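Local coordinates for putative GH105 family protein (Salmonella enterica subsp. enterica serovar Paratyphi A, PDB 3QWT), which is of unknown function but, as a possible member of glycoside hydrolase family 105, probably cleaves unsaturated uronic acid residues from oligosaccharides, at residues 65-70 / 234-239; 274-277 / 281-284; 285-290 / 353-358. All coordinates share one frame; numbering follows the deposited sequence.

Interaction 1: 65-70 / 234-239; sequences WEWTHG and NSWLTI
Two tryptophans, W67 and W236, make the whole of this contact, reaching towards each other from helices whose nearest CA atoms, those of these same two residues, are still 12.3 Å apart. The segment 234-239 starts with N234 and S235, which serve their own surroundings: the buried amide of N234 bonds W230 O through ND2 and W213 N through OD1, and S235, small enough to sit close against helix 294-309, bonds A296 O through OG.

W236 points toward W67. With CG beside the backbone N (chi1 -65°), its indole projects from the helix and leads with the six-membered ring. W236 CZ2 approaches W67 CZ3 to 3.6 Å, and W236 CH2 lies 3.8 Å from the same W67 CZ3. The planes are nearly perpendicular (87°), yet the centroids of the six-membered rings stay 5.8 Å apart and the approach is oblique, so corners of the two indoles meet with little overlap. The pyrrole end of W236 has its own anchor, NE1 bonding D169 OD1, and further on T238 OG1 bonds Q267 OE1, which ties helix 231-248 to helix 255-272.

Aromatics that meet near the centre from helices far apart in sequence fit the alpha/alpha toroid. A glycerol beside W67 is consistent with a pocket here. T68 CG2 sits 3.4 Å above one face of the W67 indole, which also stacks with Y364, so its orientation is restrained; E66 occupies the N-cap position of its helix.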
loop_
_atom_site.group_PDB
_atom_site.type_symbol
_atom_site.label_atom_id
_atom_site.label_comp_id
_atom_site.label_asym_id
_atom_site.label_seq_id
_atom_site.Cartn_x
_atom_site.Cartn_y
_atom_site.Cartn_z
ATOM N N TRP A 65 -9.856 46.034 -2.582
ATOM C CA TRP A 65 -9.288 44.732 -2.879
ATOM C C TRP A 65 -7.816 44.832 -3.262
ATOM O O TRP A 65 -7.480 45.122 -4.411
ATOM C CB TRP A 65 -10.068 44.066 -4.013
ATOM C CG TRP A 65 -9.681 42.620 -4.311
ATOM C CD1 TRP A 65 -8.486 41.994 -4.042
ATOM C CD2 TRP A 65 -10.519 41.628 -4.935
ATOM N NE1 TRP A 65 -8.532 40.673 -4.471
ATOM C CE2 TRP A 65 -9.766 40.431 -5.024
ATOM C CE3 TRP A 65 -11.826 41.646 -5.445
ATOM C CZ2 TRP A 65 -10.283 39.268 -5.594
ATOM C CZ3 TRP A 65 -12.342 40.484 -6.006
ATOM C CH2 TRP A 65 -11.570 39.313 -6.083
ATOM N N GLU A 66 -6.936 44.608 -2.298
ATOM C CA GLU A 66 -5.538 44.340 -2.620
ATOM C C GLU A 66 -4.813 43.533 -1.546
ATOM O O GLU A 66 -5.429 43.024 -0.612
ATOM C CB GLU A 66 -4.756 45.608 -2.944
ATOM C CG GLU A 66 -3.525 45.290 -3.790
ATOM C CD GLU A 66 -2.503 46.357 -3.709
ATOM O OE1 GLU A 66 -1.792 46.582 -4.707
ATOM O OE2 GLU A 66 -2.408 46.981 -2.637
ATOM N N TRP A 67 -3.502 43.414 -1.687
ATOM C CA TRP A 67 -2.740 42.534 -0.804
ATOM C C TRP A 67 -2.995 42.879 0.650
ATOM O O TRP A 67 -2.948 42.016 1.525
ATOM C CB TRP A 67 -1.241 42.571 -1.125
ATOM C CG TRP A 67 -0.574 43.877 -0.791
ATOM C CD1 TRP A 67 -0.463 44.974 -1.600
ATOM C CD2 TRP A 67 0.070 44.223 0.440
ATOM N NE1 TRP A 67 0.210 45.976 -0.951
ATOM C CE2 TRP A 67 0.547 45.544 0.304
ATOM C CE3 TRP A 67 0.286 43.545 1.643
ATOM C CZ2 TRP A 67 1.230 46.203 1.326
ATOM C CZ3 TRP A 67 0.971 44.194 2.655
ATOM C CH2 TRP A 67 1.431 45.517 2.491
ATOM N N THR A 68 -3.296 44.138 0.903
ATOM C CA THR A 68 -3.400 44.613 2.276
ATOM C C THR A 68 -4.588 43.947 2.935
ATOM O O THR A 68 -4.489 43.420 4.037
ATOM C CB THR A 68 -3.544 46.155 2.339
ATOM O OG1 THR A 68 -4.756 46.552 1.676
ATOM C CG2 THR A 68 -2.342 46.822 1.669
ATOM N N HIS A 69 -5.717 43.968 2.240
ATOM C CA HIS A 69 -6.897 43.234 2.675
ATOM C C HIS A 69 -6.589 41.752 2.809
ATOM O O HIS A 69 -7.125 41.076 3.683
ATOM C CB HIS A 69 -8.043 43.455 1.681
ATOM C CG HIS A 69 -8.222 44.889 1.307
ATOM N ND1 HIS A 69 -7.494 45.492 0.306
ATOM C CD2 HIS A 69 -8.996 45.862 1.844
ATOM C CE1 HIS A 69 -7.833 46.764 0.218
ATOM N NE2 HIS A 69 -8.744 47.013 1.143
ATOM N N GLY A 70 -5.712 41.255 1.944
ATOM C CA GLY A 70 -5.315 39.854 1.993
ATOM C C GLY A 70 -4.707 39.545 3.348
ATOM O O GLY A 70 -5.096 38.591 4.017
ATOM N N ASN A 234 11.237 41.289 5.270
ATOM C CA ASN A 234 11.817 40.184 6.028
ATOM C C ASN A 234 10.771 39.492 6.889
ATOM O O ASN A 234 10.767 38.260 7.057
ATOM C CB ASN A 234 12.945 40.703 6.923
ATOM C CG ASN A 234 14.261 40.763 6.197
ATOM O OD1 ASN A 234 15.075 39.825 6.267
ATOM N ND2 ASN A 234 14.481 41.857 5.473
ATOM N N SER A 235 9.924 40.330 7.463
ATOM C CA SER A 235 8.792 39.931 8.256
ATOM C C SER A 235 7.954 38.892 7.489
ATOM O O SER A 235 7.523 37.888 8.059
ATOM C CB SER A 235 7.982 41.203 8.566
ATOM O OG SER A 235 6.766 40.959 9.241
ATOM N N TRP A 236 7.749 39.129 6.193
ATOM C CA TRP A 236 6.923 38.239 5.388
ATOM C C TRP A 236 7.499 36.833 5.440
ATOM O O TRP A 236 6.784 35.854 5.257
ATOM C CB TRP A 236 6.859 38.678 3.927
ATOM C CG TRP A 236 6.208 39.941 3.721
ATOM C CD1 TRP A 236 6.634 40.939 2.920
ATOM C CD2 TRP A 236 4.990 40.387 4.320
ATOM N NE1 TRP A 236 5.761 41.997 2.974
ATOM C CE2 TRP A 236 4.740 41.684 3.828
ATOM C CE3 TRP A 236 4.085 39.821 5.226
ATOM C CZ2 TRP A 236 3.631 42.438 4.223
ATOM C CZ3 TRP A 236 2.963 40.570 5.612
ATOM C CH2 TRP A 236 2.757 41.861 5.114
ATOM N N LEU A 237 8.799 36.732 5.680
ATOM C CA LEU A 237 9.414 35.415 5.689
ATOM C C LEU A 237 9.306 34.776 7.040
ATOM O O LEU A 237 9.051 33.577 7.143
ATOM C CB LEU A 237 10.864 35.457 5.217
ATOM C CG LEU A 237 10.839 35.052 3.752
ATOM C CD1 LEU A 237 11.490 36.127 2.921
ATOM C CD2 LEU A 237 11.478 33.680 3.550
ATOM N N THR A 238 9.509 35.575 8.078
ATOM C CA THR A 238 9.369 35.075 9.425
ATOM C C THR A 238 7.949 34.571 9.637
ATOM O O THR A 238 7.707 33.724 10.492
ATOM C CB THR A 238 9.638 36.166 10.441
ATOM O OG1 THR A 238 10.587 37.086 9.895
ATOM C CG2 THR A 238 10.181 35.557 11.698
ATOM N N ILE A 239 7.013 35.124 8.870
ATOM C CA ILE A 239 5.616 34.702 8.930
ATOM C C ILE A 239 5.378 33.450 8.098
ATOM O O ILE A 239 4.760 32.494 8.568
ATOM C CB ILE A 239 4.694 35.793 8.392
ATOM C CG1 ILE A 239 4.603 36.951 9.397
ATOM C CG2 ILE A 239 3.331 35.200 8.082
ATOM C CD1 ILE A 239 3.902 38.200 8.874
#

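Interaction 2: 274-277 / 281-284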
loop_
_atom_site.group_PDB
_atom_site.type_symbol
_atom_site.label_atom_id
_atom_site.label_comp_id
_atom_site.label_asym_id
_atom_site.label_seq_id
_atom_site.Cartn_x
_atom_site.Cartn_y
_atom_site.Cartn_z
ATOM N N CYS A 274 19.441 42.600 16.137
ATOM C CA CYS A 274 19.042 43.752 15.361
ATOM C C CYS A 274 17.979 44.529 16.116
ATOM O O CYS A 274 17.642 45.649 15.748
ATOM C CB CYS A 274 18.414 43.249 14.044
ATOM S SG CYS A 274 19.301 43.733 12.563
ATOM N N GLN A 275 17.415 43.898 17.144
ATOM C CA GLN A 275 16.249 44.436 17.825
ATOM C C GLN A 275 16.648 45.640 18.649
ATOM O O GLN A 275 17.632 45.602 19.392
ATOM C CB GLN A 275 15.601 43.375 18.714
ATOM C CG GLN A 275 14.213 43.733 19.230
ATOM C CD GLN A 275 13.600 42.594 20.019
ATOM O OE1 GLN A 275 14.323 41.768 20.580
ATOM N NE2 GLN A 275 12.263 42.527 20.054
ATOM N N ASP A 276 15.883 46.711 18.502
ATOM C CA ASP A 276 16.110 47.930 19.266
ATOM C C ASP A 276 15.574 47.777 20.676
ATOM O O ASP A 276 14.578 47.101 20.892
ATOM C CB ASP A 276 15.433 49.116 18.585
ATOM C CG ASP A 276 15.497 50.382 19.423
ATOM O OD1 ASP A 276 16.586 50.999 19.483
ATOM O OD2 ASP A 276 14.461 50.753 20.024
ATOM N N GLU A 277 16.247 48.406 21.633
ATOM C CA GLU A 277 15.815 48.410 23.030
ATOM C C GLU A 277 14.291 48.385 23.258
ATOM O O GLU A 277 13.816 47.805 24.231
ATOM C CB GLU A 277 16.427 49.620 23.744
ATOM C CG GLU A 277 15.911 49.850 25.145
ATOM C CD GLU A 277 16.631 50.993 25.841
ATOM O OE1 GLU A 277 17.842 50.847 26.141
ATOM O OE2 GLU A 277 15.985 52.037 26.083
ATOM N N TRP A 281 11.832 46.844 15.700
ATOM C CA TRP A 281 12.938 46.765 14.747
ATOM C C TRP A 281 12.946 47.955 13.812
ATOM O O TRP A 281 11.883 48.469 13.464
ATOM C CB TRP A 281 12.830 45.501 13.891
ATOM C CG TRP A 281 13.349 44.296 14.530
ATOM C CD1 TRP A 281 14.613 43.780 14.420
ATOM C CD2 TRP A 281 12.624 43.413 15.380
ATOM N NE1 TRP A 281 14.713 42.622 15.149
ATOM C CE2 TRP A 281 13.506 42.373 15.749
ATOM C CE3 TRP A 281 11.309 43.395 15.861
ATOM C CZ2 TRP A 281 13.114 41.323 16.581
ATOM C CZ3 TRP A 281 10.921 42.356 16.687
ATOM C CH2 TRP A 281 11.821 41.335 17.041
ATOM N N HIS A 282 14.144 48.363 13.385
ATOM C CA HIS A 282 14.307 49.473 12.444
ATOM C C HIS A 282 13.851 49.121 11.015
ATOM O O HIS A 282 14.050 47.995 10.540
ATOM C CB HIS A 282 15.756 49.956 12.445
ATOM C CG HIS A 282 16.238 50.420 13.784
ATOM N ND1 HIS A 282 16.015 51.699 14.255
ATOM C CD2 HIS A 282 16.939 49.782 14.752
ATOM C CE1 HIS A 282 16.558 51.827 15.451
ATOM N NE2 HIS A 282 17.130 50.679 15.775
ATOM N N THR A 283 13.239 50.093 10.338
ATOM C CA THR A 283 12.632 49.864 9.028
ATOM C C THR A 283 13.689 49.471 7.999
ATOM O O THR A 283 13.414 48.713 7.061
ATOM C CB THR A 283 11.800 51.075 8.553
ATOM O OG1 THR A 283 10.930 50.667 7.496
ATOM C CG2 THR A 283 12.698 52.207 8.067
ATOM N N LEU A 284 14.900 49.989 8.173
ATOM C CA LEU A 284 16.067 49.345 7.589
ATOM C C LEU A 284 16.754 48.670 8.750
ATOM O O LEU A 284 17.303 49.345 9.628
ATOM C CB LEU A 284 17.000 50.340 6.926
ATOM C CG LEU A 284 16.950 50.542 5.412
ATOM C CD1 LEU A 284 15.924 49.655 4.741
ATOM C CD2 LEU A 284 16.719 52.011 5.084
HETATM O O HOH W 1 16.391 46.726 13.694
#
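Q275 has CG anti to the backbone N (chi1 -167°) and continues extended, whereas W281 carries its CG beside the backbone N (chi1 -82°); these two settings lay the glutamine chain across one face of the indole. Both residues belong to the loop that joins helices 255-272 and 294-309 of the alpha/alpha toroid, where the chain doubles back on itself and brings the CA atoms of Q275 and W281 to 5.1 Å.

A long, flexible residue with a flat polar end suits this place. Its CG methylene makes a CH-pi contact, Q275 CG standing 3.9 Å from the centroid of the W281 six-membered ring and over its face. The amide beyond then lies only 17° from parallel to the indole, with Q275 NE2 3.3 Å from W281 CH2. The same NE2 bonds G279 O and V320 O, which fixes the rotation of the amide. At the indole's rim C274 CB comes within 3.9 Å of W281 CD1, in the ring plane. W281 NE1 is tied to L271 O, so the buried tryptophan has one face covered by the glutamine and its N-H bonded, and F300 meets it edge-to-face.

One residue further along each segment, D276 and H282 meet at about a right angle. The contact is made by a methylene, D276 CB lying 3.6 Å from H282 NE2; the carboxylate itself turns to S278 OG, and H282 ND1 bonds S290 O. No direct hydrogen bond joins the two segments. Instead a water spans them, accepting from H282 N at 2.8 Å and donating to C274 O at 2.6 Å.

Interaction 3: 285-290 / 353-358; sequences LDDPHS and FYRHIP
R355 grips D287 side-on with two nitrogens, both directed at a single oxygen. The bond from R355 NE to D287 OD2 is 3.0 Å long and fairly straight (156° at the hydrogen), meeting the oxygen nearly in line with its C-O bond. R355 NH2 reaches the same D287 OD2 at 3.2 Å, on its anti side and somewhat out of the carboxylate plane. The oxygen lies in the guanidinium plane, but the two flat groups stand 76° apart, so this salt bridge is no coplanar two-to-two fork. R355 is also held from its own helix, NH1 pairing with D352 OD1; between two carboxylates its positive charge is probably well stabilised.

The bridge joins the end of the short helix 351-355 to the loop between helices 255-272 and 294-309 of the alpha/alpha toroid. D287 opens a type I beta turn there, closed by S290 N bonding D287 O at 2.8 Å.

The turn also brings H289 to the arginine. Its CG sits between the backbone N and carbonyl carbon (chi1 84°), and the imidazole end swings over so that H289 CE1 lies 3.4 Å from R355 NE and 3.8 Å from R355 CD. This is an oblique van der Waals contact. The arginine's extended chain from CG to NE provides the reach.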
loop_
_atom_site.group_PDB
_atom_site.type_symbol
_atom_site.label_atom_id
_atom_site.label_comp_id
_atom_site.label_asym_id
_atom_site.label_seq_id
_atom_site.Cartn_x
_atom_site.Cartn_y
_atom_site.Cartn_z
ATOM N N LEU A 285 16.707 47.339 8.754
ATOM C CA LEU A 285 17.048 46.546 9.926
ATOM C C LEU A 285 18.460 46.777 10.423
ATOM O O LEU A 285 18.717 46.652 11.614
ATOM C CB LEU A 285 16.860 45.052 9.658
ATOM C CG LEU A 285 15.433 44.541 9.416
ATOM C CD1 LEU A 285 15.457 43.060 8.925
ATOM C CD2 LEU A 285 14.564 44.698 10.669
ATOM N N ASP A 286 19.378 47.067 9.503
ATOM C CA ASP A 286 20.786 47.275 9.846
ATOM C C ASP A 286 21.149 48.771 9.900
ATOM O O ASP A 286 22.324 49.143 9.853
ATOM C CB ASP A 286 21.695 46.512 8.870
ATOM C CG ASP A 286 21.507 46.946 7.419
ATOM O OD1 ASP A 286 20.433 47.490 7.071
ATOM O OD2 ASP A 286 22.440 46.734 6.621
ATOM N N ASP A 287 20.128 49.620 10.005
ATOM C CA ASP A 287 20.314 51.067 10.114
ATOM C C ASP A 287 19.619 51.592 11.380
ATOM O O ASP A 287 18.449 51.963 11.349
ATOM C CB ASP A 287 19.774 51.776 8.861
ATOM C CG ASP A 287 20.049 53.276 8.867
ATOM O OD1 ASP A 287 20.416 53.808 9.937
ATOM O OD2 ASP A 287 19.890 53.927 7.805
ATOM N N PRO A 288 20.352 51.635 12.498
ATOM C CA PRO A 288 19.824 52.003 13.812
ATOM C C PRO A 288 19.232 53.401 13.799
ATOM O O PRO A 288 18.618 53.809 14.780
ATOM C CB PRO A 288 21.072 52.027 14.690
ATOM C CG PRO A 288 22.075 51.222 13.959
ATOM C CD PRO A 288 21.810 51.469 12.523
ATOM N N HIS A 289 19.418 54.136 12.712
ATOM C CA HIS A 289 18.846 55.472 12.638
ATOM C C HIS A 289 17.569 55.542 11.794
ATOM O O HIS A 289 16.971 56.620 11.680
ATOM C CB HIS A 289 19.890 56.499 12.170
ATOM C CG HIS A 289 20.056 56.577 10.681
ATOM N ND1 HIS A 289 18.991 56.715 9.815
ATOM C CD2 HIS A 289 21.167 56.558 9.906
ATOM C CE1 HIS A 289 19.437 56.763 8.572
ATOM N NE2 HIS A 289 20.755 56.671 8.599
ATOM N N SER A 290 17.158 54.411 11.203
ATOM C CA SER A 290 15.881 54.346 10.497
ATOM C C SER A 290 14.855 54.496 11.569
ATOM O O SER A 290 15.121 54.154 12.715
ATOM C CB SER A 290 15.616 52.976 9.850
ATOM O OG SER A 290 16.799 52.285 9.543
ATOM N N PHE A 353 15.265 55.799 -0.111
ATOM C CA PHE A 353 13.899 55.511 -0.542
ATOM C C PHE A 353 13.109 54.832 0.568
ATOM O O PHE A 353 11.947 55.143 0.791
ATOM C CB PHE A 353 13.904 54.638 -1.801
ATOM C CG PHE A 353 12.577 54.015 -2.115
ATOM C CD1 PHE A 353 11.711 54.605 -3.024
ATOM C CD2 PHE A 353 12.192 52.837 -1.507
ATOM C CE1 PHE A 353 10.483 54.021 -3.321
ATOM C CE2 PHE A 353 10.965 52.249 -1.801
ATOM C CZ PHE A 353 10.112 52.839 -2.706
ATOM N N TYR A 354 13.755 53.899 1.259
ATOM C CA TYR A 354 13.111 53.157 2.331
ATOM C C TYR A 354 12.980 54.006 3.576
ATOM O O TYR A 354 12.031 53.848 4.345
ATOM C CB TYR A 354 13.899 51.881 2.638
ATOM C CG TYR A 354 13.789 50.880 1.522
ATOM C CD1 TYR A 354 12.718 49.995 1.463
ATOM C CD2 TYR A 354 14.724 50.849 0.503
ATOM C CE1 TYR A 354 12.601 49.093 0.431
ATOM C CE2 TYR A 354 14.615 49.958 -0.538
ATOM C CZ TYR A 354 13.553 49.076 -0.567
ATOM O OH TYR A 354 13.438 48.182 -1.599
ATOM N N ARG A 355 13.934 54.914 3.756
ATOM C CA ARG A 355 13.985 55.753 4.942
ATOM C C ARG A 355 12.826 56.743 5.016
ATOM O O ARG A 355 12.357 57.054 6.107
ATOM C CB ARG A 355 15.325 56.491 5.029
ATOM C CG ARG A 355 16.518 55.566 5.261
ATOM C CD ARG A 355 17.839 56.327 5.176
ATOM N NE ARG A 355 18.993 55.466 5.437
ATOM C CZ ARG A 355 19.995 55.269 4.580
ATOM N NH1 ARG A 355 19.991 55.871 3.394
ATOM N NH2 ARG A 355 21.004 54.469 4.907
ATOM N N HIS A 356 12.349 57.207 3.865
ATOM C CA HIS A 356 11.330 58.251 3.850
ATOM C C HIS A 356 9.910 57.803 3.448
ATOM O O HIS A 356 9.107 58.614 2.993
ATOM C CB HIS A 356 11.795 59.430 2.989
ATOM C CG HIS A 356 13.166 59.916 3.339
ATOM N ND1 HIS A 356 14.214 59.900 2.444
ATOM C CD2 HIS A 356 13.666 60.416 4.494
ATOM C CE1 HIS A 356 15.299 60.372 3.029
ATOM N NE2 HIS A 356 14.994 60.694 4.274
ATOM N N ILE A 357 9.598 56.523 3.626
ATOM C CA ILE A 357 8.232 56.046 3.424
ATOM C C ILE A 357 7.289 56.669 4.461
ATOM O O ILE A 357 7.578 56.650 5.651
ATOM C CB ILE A 357 8.149 54.497 3.537
ATOM C CG1 ILE A 357 9.018 53.829 2.472
ATOM C CG2 ILE A 357 6.712 54.016 3.430
ATOM C CD1 ILE A 357 8.488 53.985 1.074
ATOM N N PRO A 358 6.144 57.206 4.014
ATOM C CA PRO A 358 5.164 57.800 4.935
ATOM C C PRO A 358 4.587 56.801 5.941
ATOM O O PRO A 358 4.404 55.611 5.620
ATOM C CB PRO A 358 4.045 58.260 4.001
ATOM C CG PRO A 358 4.644 58.295 2.649
ATOM C CD PRO A 358 5.685 57.254 2.615
#

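Overall arrangement
From the N terminus, the chain first supplies 65-70 at the start of helix 67-83; interaction 1, with 163 residues between its segments, closes when helix 231-248 brings 234-239 across the middle of the toroid. Interaction 2 then closes a tight local loop between helices 255-272 and 294-309. Interaction 3 begins directly after it, in the same connection, and closes at the short helix 351-355, with 62 residues between its segments. The three follow in series, neither nested nor crossed. Interactions 2 and 3, with centres 10 Å apart, are joined by a probable hydrogen bond between L284 O and S290 OG, while N234 touches L285 to connect interaction 1 with interaction 3.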